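PDB 5T1X: mannose-specific lectin 2 chain 1 from Colocasia esculenta, which binds mannose as a GNA-related, bulb-type lectin and agglutinates rabbit erythrocytes. Local coordinates for residues G16-K19 and D24-M27. Residues are numbered along the deposited sequence; the frame is centred on the assembly and turned at random.
Sequences GHLK and DLVM
An antiparallel beta hairpin of the bulb-type lectin fold pairs residues 16-19 with 24-27, and on the face carrying His17, Lys19, Asp24 and Val26 a histidine and a carboxylate bridge its two strands diagonally. His17 ND1 donates to Asp24 OD1 at 2.7 Å in an almost straight bond (172° at the hydrogen). The carboxylate lies at the ring's edge, its plane turned only 20° from that of the imidazole, and OD1 accepts through its syn lone pair. Asp24 holds CG anti to its own N (chi1 -169°), which sets the carboxylate beside its own carbonyl carbon, on the side of His17. Lys19 NZ stays 4.3 Å from Asp24 OD2, too far for a salt bridge, though its charge may still favour the ionised carboxylate. Val26 borders the imidazole from the other strand, with CG1 over one face and Val26 CG2 3.5 Å from His17 ND1. The same valine touches Tyr36 on the neighbouring strand 33-36 and lies close to Gln28, both mannose-binding residues, which places this face beside the sugar site.

Between the strands, Leu18 and Leu25 form an antiparallel hydrogen-bonded pair: Leu18 N donates to Leu25 O at 3.0 Å, and Leu25 N to Leu18 O at 2.8 Å. Their buried side chains lie alongside each other on the reverse face, where Leu25 also packs on Leu33 and Leu35, and Leu18 CD1 meets Leu25 CD2 at 3.8 Å.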
ATOM      1  N   GLY A  16     -17.491   8.278  -2.538  1.00 19.82           N
ATOM      2  CA  GLY A  16     -16.041   8.438  -2.523  1.00 18.46           C
ATOM      3  C   GLY A  16     -15.350   7.501  -3.492  1.00 19.89           C
ATOM      4  O   GLY A  16     -15.917   6.477  -3.890  1.00 18.67           O
ATOM      5  N   HIS A  17     -14.116   7.852  -3.879  1.00 15.87           N
ATOM      6  CA  HIS A  17     -13.326   7.057  -4.818  1.00 14.40           C
ATOM      7  C   HIS A  17     -11.950   6.678  -4.337  1.00 16.26           C
ATOM      8  O   HIS A  17     -11.302   7.435  -3.616  1.00 15.16           O
ATOM      9  CB  HIS A  17     -13.071   7.849  -6.115  1.00 14.73           C
ATOM     10  CG  HIS A  17     -14.276   8.314  -6.860  1.00 18.79           C
ATOM     11  ND1 HIS A  17     -14.619   7.770  -8.078  1.00 20.85           N
ATOM     12  CD2 HIS A  17     -15.110   9.337  -6.590  1.00 21.43           C
ATOM     13  CE1 HIS A  17     -15.673   8.448  -8.493  1.00 21.34           C
ATOM     14  NE2 HIS A  17     -16.012   9.393  -7.624  1.00 21.96           N
ATOM     15  N   LEU A  18     -11.471   5.541  -4.849  1.00 12.90           N
ATOM     16  CA  LEU A  18     -10.081   5.096  -4.923  1.00 12.59           C
ATOM     17  C   LEU A  18      -9.821   4.963  -6.408  1.00 15.97           C
ATOM     18  O   LEU A  18     -10.695   4.446  -7.105  1.00 16.93           O
ATOM     19  CB  LEU A  18      -9.772   3.796  -4.176  1.00 12.98           C
ATOM     20  CG  LEU A  18      -9.916   3.746  -2.650  1.00 18.02           C
ATOM     21  CD1 LEU A  18      -9.332   2.450  -2.135  1.00 19.58           C
ATOM     22  CD2 LEU A  18      -9.210   4.916  -1.953  1.00 19.19           C
ATOM     23  N   LYS A  19      -8.692   5.474  -6.931  1.00 12.24           N
ATOM     24  CA  LYS A  19      -8.488   5.393  -8.376  1.00 12.40           C
ATOM     25  C   LYS A  19      -7.041   5.121  -8.710  1.00 15.03           C
ATOM     26  O   LYS A  19      -6.142   5.700  -8.104  1.00 13.81           O
ATOM     27  CB  LYS A  19      -8.965   6.694  -9.068  1.00 15.91           C
ATOM     28  CG  LYS A  19      -8.986   6.650 -10.597  1.00 28.35           C
ATOM     29  CD  LYS A  19      -9.635   7.899 -11.181  1.00 36.12           C
ATOM     30  CE  LYS A  19      -9.679   7.921 -12.691  1.00 46.66           C
ATOM     31  NZ  LYS A  19     -10.619   6.908 -13.246  1.00 57.13           N
ATOM     32  N   ASP A  24     -11.472   2.533 -11.217  1.00 15.13           N
ATOM     33  CA  ASP A  24     -12.150   3.439 -10.299  1.00 14.88           C
ATOM     34  C   ASP A  24     -13.072   2.693  -9.330  1.00 18.66           C
ATOM     35  O   ASP A  24     -14.134   2.201  -9.731  1.00 19.73           O
ATOM     36  CB  ASP A  24     -12.950   4.462 -11.134  1.00 16.87           C
ATOM     37  CG  ASP A  24     -13.525   5.641 -10.381  1.00 24.89           C
ATOM     38  OD1 ASP A  24     -13.267   5.752  -9.163  1.00 23.95           O
ATOM     39  OD2 ASP A  24     -14.223   6.471 -11.020  1.00 26.95           O
ATOM     40  N   LEU A  25     -12.672   2.640  -8.050  1.00 13.56           N
ATOM     41  CA  LEU A  25     -13.453   2.006  -6.991  1.00 13.76           C
ATOM     42  C   LEU A  25     -14.355   3.054  -6.379  1.00 17.72           C
ATOM     43  O   LEU A  25     -13.862   4.053  -5.855  1.00 15.58           O
ATOM     44  CB  LEU A  25     -12.535   1.374  -5.923  1.00 13.55           C
ATOM     45  CG  LEU A  25     -13.251   0.645  -4.784  1.00 18.34           C
ATOM     46  CD1 LEU A  25     -13.713  -0.764  -5.207  1.00 19.39           C
ATOM     47  CD2 LEU A  25     -12.369   0.569  -3.558  1.00 19.92           C
ATOM     48  N   VAL A  26     -15.679   2.841  -6.458  1.00 14.96           N
ATOM     49  CA  VAL A  26     -16.637   3.811  -5.944  1.00 15.65           C
ATOM     50  C   VAL A  26     -17.545   3.183  -4.866  1.00 19.56           C
ATOM     51  O   VAL A  26     -18.186   2.153  -5.108  1.00 18.87           O
ATOM     52  CB  VAL A  26     -17.486   4.450  -7.083  1.00 20.33           C
ATOM     53  CG1 VAL A  26     -18.307   5.629  -6.566  1.00 21.48           C
ATOM     54  CG2 VAL A  26     -16.616   4.889  -8.263  1.00 19.42           C
ATOM     55  N   MET A  27     -17.599   3.824  -3.682  1.00 17.00           N
ATOM     56  CA  MET A  27     -18.525   3.450  -2.608  1.00 17.51           C
ATOM     57  C   MET A  27     -19.771   4.260  -2.906  1.00 23.12           C
ATOM     58  O   MET A  27     -19.823   5.441  -2.589  1.00 24.05           O
ATOM     59  CB  MET A  27     -17.918   3.728  -1.214  1.00 18.75           C
ATOM     60  CG  MET A  27     -18.878   3.474  -0.048  1.00 22.05           C
ATOM     61  SD  MET A  27     -19.271   1.730   0.210  1.00 24.91           S
ATOM     62  CE  MET A  27     -20.861   1.631  -0.618  1.00 23.53           C
TER